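Local coordinates for protein glycosyl transferase family 9 (Veillonella parvula, PDB 3TOV) that probably transfers a sugar, such as a heptose, from a nucleotide-activated donor to an acceptor glycan, as a glycosyltransferase of family 9, at residues D133-N145 / S290-A302. Numbering follows the deposited sequence.
With SO4 (sulfate ion), chain D.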
ATOM      1  N   ASP A 133      12.037  -2.963 -13.793  1.00 34.89           N
ATOM      2  CA  ASP A 133      13.084  -2.015 -13.413  1.00 39.38           C
ATOM      3  C   ASP A 133      13.230  -1.782 -11.891  1.00 50.63           C
ATOM      4  O   ASP A 133      12.555  -0.915 -11.310  1.00 45.92           O
ATOM      5  CB  ASP A 133      12.826  -0.678 -14.099  1.00 45.66           C
ATOM      6  CG  ASP A 133      13.951   0.325 -13.876  1.00 49.13           C
ATOM      7  OD1 ASP A 133      15.073  -0.095 -13.505  1.00 43.02           O
ATOM      8  OD2 ASP A 133      13.702   1.534 -14.090  1.00 49.99           O
ATOM      9  N   ARG A 134      14.137  -2.529 -11.261  1.00 54.35           N
ATOM     10  CA  ARG A 134      14.391  -2.426  -9.819  1.00 54.74           C
ATOM     11  C   ARG A 134      15.346  -1.272  -9.419  1.00 62.19           C
ATOM     12  O   ARG A 134      15.546  -0.985  -8.223  1.00 54.76           O
ATOM     13  CB  ARG A 134      14.967  -3.753  -9.321  1.00 56.24           C
ATOM     14  CG  ARG A 134      14.002  -4.921  -9.371  1.00 56.48           C
ATOM     15  CD  ARG A 134      13.291  -5.084  -8.036  1.00 57.02           C
ATOM     16  NE  ARG A 134      12.109  -5.927  -8.148  1.00 51.38           N
ATOM     17  CZ  ARG A 134      12.141  -7.173  -8.602  1.00 52.58           C
ATOM     18  NH1 ARG A 134      13.295  -7.694  -8.987  1.00 56.24           N
ATOM     19  NH2 ARG A 134      11.026  -7.892  -8.678  1.00 51.42           N
ATOM     20  N   LYS A 135      15.928  -0.610 -10.419  1.00 57.34           N
ATOM     21  CA  LYS A 135      16.994   0.355 -10.178  1.00 44.02           C
ATOM     22  C   LYS A 135      16.619   1.812 -10.445  1.00 44.32           C
ATOM     23  O   LYS A 135      17.236   2.727  -9.897  1.00 43.22           O
ATOM     24  CB  LYS A 135      18.238  -0.031 -10.978  1.00 38.58           C
ATOM     25  CG  LYS A 135      18.909  -1.288 -10.476  1.00 48.29           C
ATOM     26  CD  LYS A 135      20.333  -1.414 -10.976  1.00 61.40           C
ATOM     27  CE  LYS A 135      20.381  -1.930 -12.398  1.00 75.88           C
ATOM     28  NZ  LYS A 135      21.727  -1.694 -13.014  1.00 86.75           N
ATOM     29  N   THR A 136      15.596   2.034 -11.257  1.00 44.44           N
ATOM     30  CA  THR A 136      15.380   3.373 -11.776  1.00 48.88           C
ATOM     31  C   THR A 136      13.958   3.908 -11.628  1.00 43.34           C
ATOM     32  O   THR A 136      13.682   5.091 -11.840  1.00 34.73           O
ATOM     33  CB  THR A 136      15.899   3.469 -13.225  1.00 58.84           C
ATOM     34  OG1 THR A 136      17.044   4.331 -13.247  1.00 71.16           O
ATOM     35  CG2 THR A 136      14.836   3.993 -14.177  1.00 57.67           C
ATOM     36  N   ARG A 137      13.048   3.044 -11.218  1.00 49.44           N
ATOM     37  CA  ARG A 137      11.688   3.502 -11.003  1.00 49.32           C
ATOM     38  C   ARG A 137      11.201   3.294  -9.570  1.00 51.81           C
ATOM     39  O   ARG A 137      11.712   2.445  -8.844  1.00 58.41           O
ATOM     40  CB  ARG A 137      10.752   2.836 -12.005  1.00 44.29           C
ATOM     41  CG  ARG A 137      10.428   3.706 -13.191  1.00 36.92           C
ATOM     42  CD  ARG A 137       9.985   2.888 -14.367  1.00 40.76           C
ATOM     43  NE  ARG A 137      11.107   2.553 -15.238  1.00 48.21           N
ATOM     44  CZ  ARG A 137      11.178   2.905 -16.519  1.00 48.47           C
ATOM     45  NH1 ARG A 137      12.233   2.558 -17.243  1.00 46.65           N
ATOM     46  NH2 ARG A 137      10.186   3.599 -17.076  1.00 47.98           N
ATOM     47  N   HIS A 138      10.246   4.120  -9.161  1.00 47.23           N
ATOM     48  CA  HIS A 138       9.427   3.830  -7.996  1.00 49.42           C
ATOM     49  C   HIS A 138       8.655   2.540  -8.327  1.00 57.39           C
ATOM     50  O   HIS A 138       8.410   2.240  -9.498  1.00 66.32           O
ATOM     51  CB  HIS A 138       8.485   5.012  -7.766  1.00 48.82           C
ATOM     52  CG  HIS A 138       7.496   4.816  -6.661  1.00 48.49           C
ATOM     53  ND1 HIS A 138       7.830   4.938  -5.329  1.00 51.04           N
ATOM     54  CD2 HIS A 138       6.172   4.545  -6.691  1.00 45.52           C
ATOM     55  CE1 HIS A 138       6.760   4.729  -4.585  1.00 44.86           C
ATOM     56  NE2 HIS A 138       5.741   4.488  -5.389  1.00 45.05           N
ATOM     57  N   ALA A 139       8.286   1.764  -7.317  1.00 54.25           N
ATOM     58  CA  ALA A 139       7.652   0.466  -7.564  1.00 53.31           C
ATOM     59  C   ALA A 139       6.377   0.508  -8.443  1.00 50.29           C
ATOM     60  O   ALA A 139       6.095  -0.431  -9.205  1.00 39.17           O
ATOM     61  CB  ALA A 139       7.361  -0.228  -6.255  1.00 47.26           C
ATOM     62  N   ALA A 140       5.611   1.587  -8.339  1.00 50.23           N
ATOM     63  CA  ALA A 140       4.369   1.674  -9.094  1.00 53.03           C
ATOM     64  C   ALA A 140       4.637   2.012 -10.553  1.00 54.67           C
ATOM     65  O   ALA A 140       3.939   1.534 -11.454  1.00 59.79           O
ATOM     66  CB  ALA A 140       3.422   2.684  -8.467  1.00 51.10           C
ATOM     67  N   ASP A 141       5.657   2.832 -10.777  1.00 47.30           N
ATOM     68  CA  ASP A 141       6.066   3.183 -12.126  1.00 48.66           C
ATOM     69  C   ASP A 141       6.701   1.985 -12.814  1.00 52.84           C
ATOM     70  O   ASP A 141       6.589   1.823 -14.034  1.00 53.53           O
ATOM     71  CB  ASP A 141       7.047   4.353 -12.113  1.00 48.23           C
ATOM     72  CG  ASP A 141       6.387   5.666 -11.719  1.00 57.99           C
ATOM     73  OD1 ASP A 141       5.180   5.840 -12.015  1.00 56.36           O
ATOM     74  OD2 ASP A 141       7.084   6.518 -11.110  1.00 62.86           O
HETATM   75  N   MSE A 142       7.377   1.146 -12.036  1.00 50.55           N
HETATM   76  CA  MSE A 142       8.048  -0.005 -12.621  1.00 53.49           C
HETATM   77  C   MSE A 142       7.040  -1.060 -13.096  1.00 51.53           C
HETATM   78  O   MSE A 142       7.281  -1.767 -14.081  1.00 49.92           O
HETATM   79  CB  MSE A 142       9.097  -0.589 -11.664  1.00 49.56           C
HETATM   80  CG  MSE A 142       8.642  -1.773 -10.825  1.00 48.43           C
HETATM   81 SE   MSE A 142      10.170  -2.723 -10.043  0.84 77.30          SE
HETATM   82  CE  MSE A 142       9.218  -3.749  -8.735  1.00 25.20           C
ATOM     83  N   TYR A 143       5.907  -1.150 -12.407  1.00 44.97           N
ATOM     84  CA  TYR A 143       4.857  -2.047 -12.856  1.00 45.37           C
ATOM     85  C   TYR A 143       4.363  -1.550 -14.207  1.00 47.22           C
ATOM     86  O   TYR A 143       4.307  -2.310 -15.169  1.00 55.79           O
ATOM     87  CB  TYR A 143       3.738  -2.202 -11.798  1.00 48.52           C
ATOM     88  CG  TYR A 143       4.193  -3.087 -10.648  1.00 49.46           C
ATOM     89  CD1 TYR A 143       4.977  -4.206 -10.900  1.00 51.65           C
ATOM     90  CD2 TYR A 143       3.898  -2.790  -9.318  1.00 39.38           C
ATOM     91  CE1 TYR A 143       5.441  -5.017  -9.878  1.00 42.98           C
ATOM     92  CE2 TYR A 143       4.368  -3.607  -8.285  1.00 26.64           C
ATOM     93  CZ  TYR A 143       5.140  -4.715  -8.589  1.00 35.70           C
ATOM     94  OH  TYR A 143       5.629  -5.557  -7.629  1.00 46.45           O
ATOM     95  N   ILE A 144       4.060  -0.261 -14.280  1.00 36.88           N
ATOM     96  CA  ILE A 144       3.678   0.391 -15.525  1.00 36.12           C
ATOM     97  C   ILE A 144       4.718   0.213 -16.661  1.00 52.06           C
ATOM     98  O   ILE A 144       4.353   0.069 -17.827  1.00 47.68           O
ATOM     99  CB  ILE A 144       3.412   1.890 -15.270  1.00 42.97           C
ATOM    100  CG1 ILE A 144       2.064   2.063 -14.565  1.00 43.34           C
ATOM    101  CG2 ILE A 144       3.492   2.714 -16.569  1.00 44.91           C
ATOM    102  CD1 ILE A 144       1.898   3.394 -13.830  1.00 40.15           C
ATOM    103  N   ASN A 145       6.007   0.210 -16.336  1.00 54.62           N
ATOM    104  CA  ASN A 145       7.004  -0.003 -17.373  1.00 51.41           C
ATOM    105  C   ASN A 145       6.729  -1.279 -18.157  1.00 56.01           C
ATOM    106  O   ASN A 145       7.003  -1.340 -19.356  1.00 60.70           O
ATOM    107  CB  ASN A 145       8.430  -0.025 -16.826  1.00 48.21           C
ATOM    108  CG  ASN A 145       9.468  -0.037 -17.941  1.00 51.25           C
ATOM    109  OD1 ASN A 145      10.380  -0.867 -17.968  1.00 49.92           O
ATOM    110  ND2 ASN A 145       9.312   0.880 -18.889  1.00 54.08           N
ATOM    111  N   SER A 290      16.561   4.942   5.532  1.00 61.86           N
ATOM    112  CA  SER A 290      15.990   4.102   4.493  1.00 63.63           C
ATOM    113  C   SER A 290      15.482   4.961   3.338  1.00 57.16           C
ATOM    114  O   SER A 290      14.873   6.016   3.541  1.00 58.73           O
ATOM    115  CB  SER A 290      14.876   3.247   5.086  1.00 74.41           C
ATOM    116  OG  SER A 290      14.316   3.894   6.221  1.00 80.96           O
ATOM    117  N   ASN A 291      15.747   4.513   2.121  1.00 47.29           N
ATOM    118  CA  ASN A 291      15.518   5.358   0.957  1.00 45.90           C
ATOM    119  C   ASN A 291      14.122   5.255   0.328  1.00 37.25           C
ATOM    120  O   ASN A 291      13.748   4.223  -0.228  1.00 39.44           O
ATOM    121  CB  ASN A 291      16.610   5.089  -0.072  1.00 52.23           C
ATOM    122  CG  ASN A 291      16.344   5.752  -1.387  1.00 45.32           C
ATOM    123  OD1 ASN A 291      15.625   6.754  -1.476  1.00 39.90           O
ATOM    124  ND2 ASN A 291      16.920   5.190  -2.432  1.00 48.42           N
ATOM    125  N   PRO A 292      13.351   6.341   0.409  1.00 27.40           N
ATOM    126  CA  PRO A 292      11.938   6.317   0.022  1.00 33.15           C
ATOM    127  C   PRO A 292      11.722   6.195  -1.465  1.00 45.38           C
ATOM    128  O   PRO A 292      10.581   6.011  -1.903  1.00 45.01           O
ATOM    129  CB  PRO A 292      11.403   7.671   0.519  1.00 26.45           C
ATOM    130  CG  PRO A 292      12.580   8.499   0.727  1.00 28.52           C
ATOM    131  CD  PRO A 292      13.711   7.586   1.093  1.00 28.27           C
ATOM    132  N   PHE A 293      12.795   6.292  -2.238  1.00 52.64           N
ATOM    133  CA  PHE A 293      12.614   6.390  -3.668  1.00 52.70           C
ATOM    134  C   PHE A 293      11.702   5.314  -4.210  1.00 52.37           C
ATOM    135  O   PHE A 293      10.735   5.611  -4.904  1.00 50.86           O
ATOM    136  CB  PHE A 293      13.920   6.343  -4.436  1.00 52.01           C
ATOM    137  CG  PHE A 293      13.716   6.468  -5.909  1.00 56.92           C
ATOM    138  CD1 PHE A 293      13.101   7.602  -6.432  1.00 54.05           C
ATOM    139  CD2 PHE A 293      14.075   5.442  -6.770  1.00 60.46           C
ATOM    140  CE1 PHE A 293      12.882   7.721  -7.792  1.00 53.89           C
ATOM    141  CE2 PHE A 293      13.869   5.561  -8.136  1.00 59.25           C
ATOM    142  CZ  PHE A 293      13.275   6.701  -8.647  1.00 55.76           C
ATOM    143  N   PHE A 294      12.016   4.063  -3.890  1.00 54.96           N
ATOM    144  CA  PHE A 294      11.351   2.931  -4.524  1.00 56.10           C
ATOM    145  C   PHE A 294       9.966   2.634  -3.975  1.00 57.68           C
ATOM    146  O   PHE A 294       9.009   2.508  -4.745  1.00 61.81           O
ATOM    147  CB  PHE A 294      12.213   1.693  -4.420  1.00 53.31           C
ATOM    148  CG  PHE A 294      13.574   1.883  -4.961  1.00 58.43           C
ATOM    149  CD1 PHE A 294      13.889   1.442  -6.236  1.00 67.02           C
ATOM    150  CD2 PHE A 294      14.539   2.527  -4.207  1.00 58.07           C
ATOM    151  CE1 PHE A 294      15.151   1.612  -6.747  1.00 70.87           C
ATOM    152  CE2 PHE A 294      15.805   2.707  -4.703  1.00 63.38           C
ATOM    153  CZ  PHE A 294      16.115   2.247  -5.981  1.00 71.92           C
ATOM    154  N   TYR A 295       9.845   2.514  -2.658  1.00 48.13           N
ATOM    155  CA  TYR A 295       8.538   2.197  -2.095  1.00 44.97           C
ATOM    156  C   TYR A 295       7.949   3.309  -1.204  1.00 51.49           C
ATOM    157  O   TYR A 295       7.228   3.038  -0.240  1.00 62.28           O
ATOM    158  CB  TYR A 295       8.560   0.840  -1.379  1.00 36.19           C
ATOM    159  CG  TYR A 295       8.778  -0.342  -2.295  1.00 36.74           C
ATOM    160  CD1 TYR A 295       7.707  -0.991  -2.896  1.00 45.26           C
ATOM    161  CD2 TYR A 295      10.048  -0.815  -2.557  1.00 31.80           C
ATOM    162  CE1 TYR A 295       7.901  -2.083  -3.747  1.00 45.49           C
ATOM    163  CE2 TYR A 295      10.250  -1.901  -3.393  1.00 37.35           C
ATOM    164  CZ  TYR A 295       9.178  -2.531  -3.992  1.00 42.48           C
ATOM    165  OH  TYR A 295       9.389  -3.616  -4.828  1.00 45.86           O
ATOM    166  N   GLY A 296       8.233   4.559  -1.538  1.00 42.85           N
ATOM    167  CA  GLY A 296       7.683   5.656  -0.777  1.00 40.93           C
ATOM    168  C   GLY A 296       6.283   6.023  -1.230  1.00 47.41           C
ATOM    169  O   GLY A 296       5.634   5.258  -1.961  1.00 50.29           O
ATOM    170  N   PRO A 297       5.806   7.198  -0.781  1.00 42.11           N
ATOM    171  CA  PRO A 297       4.519   7.837  -1.089  1.00 43.17           C
ATOM    172  C   PRO A 297       4.354   8.205  -2.559  1.00 54.21           C
ATOM    173  O   PRO A 297       4.693   9.318  -2.978  1.00 64.43           O
ATOM    174  CB  PRO A 297       4.547   9.108  -0.245  1.00 38.73           C
ATOM    175  CG  PRO A 297       5.469   8.798   0.863  1.00 43.55           C
ATOM    176  CD  PRO A 297       6.521   7.900   0.294  1.00 40.00           C
ATOM    177  N   TYR A 298       3.806   7.278  -3.332  1.00 52.14           N
ATOM    178  CA  TYR A 298       3.642   7.494  -4.760  1.00 49.95           C
ATOM    179  C   TYR A 298       2.559   8.501  -5.081  1.00 54.40           C
ATOM    180  O   TYR A 298       1.406   8.314  -4.681  1.00 57.87           O
ATOM    181  CB  TYR A 298       3.274   6.189  -5.426  1.00 42.93           C
ATOM    182  CG  TYR A 298       2.973   6.319  -6.886  1.00 37.91           C
ATOM    183  CD1 TYR A 298       4.002   6.429  -7.809  1.00 40.11           C
ATOM    184  CD2 TYR A 298       1.665   6.313  -7.349  1.00 35.76           C
ATOM    185  CE1 TYR A 298       3.743   6.529  -9.155  1.00 44.56           C
ATOM    186  CE2 TYR A 298       1.388   6.414  -8.696  1.00 40.47           C
ATOM    187  CZ  TYR A 298       2.435   6.518  -9.598  1.00 49.57           C
ATOM    188  OH  TYR A 298       2.187   6.612 -10.954  1.00 56.97           O
ATOM    189  N   GLN A 299       2.921   9.545  -5.827  1.00 51.33           N
ATOM    190  CA  GLN A 299       1.937  10.499  -6.315  1.00 45.32           C
ATOM    191  C   GLN A 299       1.111  11.044  -5.140  1.00 45.64           C
ATOM    192  O   GLN A 299      -0.107  11.205  -5.239  1.00 43.99           O
ATOM    193  CB  GLN A 299       1.030   9.796  -7.316  1.00 44.87           C
ATOM    194  CG  GLN A 299       0.344  10.687  -8.310  1.00 51.48           C
ATOM    195  CD  GLN A 299       0.588  10.223  -9.747  1.00 56.17           C
ATOM    196  OE1 GLN A 299       1.730   9.927 -10.138  1.00 51.40           O
ATOM    197  NE2 GLN A 299      -0.484  10.150 -10.536  1.00 53.99           N
ATOM    198  N   ALA A 300       1.781  11.333  -4.029  1.00 46.08           N
ATOM    199  CA  ALA A 300       1.077  11.690  -2.800  1.00 52.15           C
ATOM    200  C   ALA A 300       1.438  13.072  -2.256  1.00 54.99           C
ATOM    201  O   ALA A 300       2.539  13.582  -2.486  1.00 54.63           O
ATOM    202  CB  ALA A 300       1.328  10.630  -1.731  1.00 49.59           C
ATOM    203  N   HIS A 301       0.502  13.670  -1.525  1.00 50.91           N
ATOM    204  CA  HIS A 301       0.806  14.865  -0.770  1.00 46.75           C
ATOM    205  C   HIS A 301       1.415  14.419   0.558  1.00 45.81           C
ATOM    206  O   HIS A 301       0.713  14.223   1.541  1.00 45.63           O
ATOM    207  CB  HIS A 301      -0.439  15.723  -0.546  1.00 53.96           C
ATOM    208  CG  HIS A 301      -0.153  17.035   0.132  1.00 77.83           C
ATOM    209  ND1 HIS A 301      -1.090  17.708   0.891  1.00 85.95           N
ATOM    210  CD2 HIS A 301       0.972  17.796   0.164  1.00 79.53           C
ATOM    211  CE1 HIS A 301      -0.558  18.827   1.356  1.00 81.29           C
ATOM    212  NE2 HIS A 301       0.691  18.904   0.930  1.00 77.13           N
ATOM    213  N   ALA A 302       2.732  14.247   0.578  1.00 42.55           N
ATOM    214  CA  ALA A 302       3.401  13.766   1.778  1.00 37.15           C
ATOM    215  C   ALA A 302       4.681  14.541   2.115  1.00 37.59           C
ATOM    216  O   ALA A 302       5.028  15.528   1.479  1.00 39.87           O
ATOM    217  CB  ALA A 302       3.697  12.264   1.649  1.00 37.73           C
TER
HETATM  218  S   SO4 D 348      14.226   2.306 -20.141  0.80 98.12           S
HETATM  219  O1  SO4 D 348      13.250   1.270 -20.504  0.80 97.34           O
HETATM  220  O2  SO4 D 348      13.710   3.102 -19.028  0.80 92.52           O
HETATM  221  O3  SO4 D 348      15.493   1.673 -19.774  0.80 92.09           O
HETATM  222  O4  SO4 D 348      14.455   3.198 -21.281  0.80100.83           O
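A hydrogen-bonded contact across the interface between the two domains joins His-138, the N-cap of helix 139-149, and Ala-139 to the carbonyl groups of Phe-293 and Phe-294. With chi1 at 175°, CG of the histidine stands opposite the backbone N and His-138 ND1 reaches Phe-293 O at 3.0 Å, with the acceptor in the ring plane and an N-H...O angle of 162°. Phe-294 O sits over one face of this ring and accepts instead from Ala-139 N at 2.8 Å, so the first turn of the helix is tied to the 292-295 turn. The arrangement suits the GT-B fold, in which two Rossmann-like domains face each other across a cleft: the helix follows the N-terminal sheet, whereas 290-302 links strands 283-286 and 302-305 of the C-terminal one. Tyr-298 lies nearly parallel to the imidazole, planes 12° apart, but slid aside. Replacing His-138 by an alanine would probably leave Phe-293 O without its side-chain donor and open a gap beside the Tyr-298 ring. Ala-140 CB packs over one face of the phenol, 3.8 Å from the Tyr-298 ring centroid. Tyr-298 OH is hydrogen-bonded to Asn-157 ND2 and donates a long bond, 3.3 Å, to Asp-141 OD1 on its syn side.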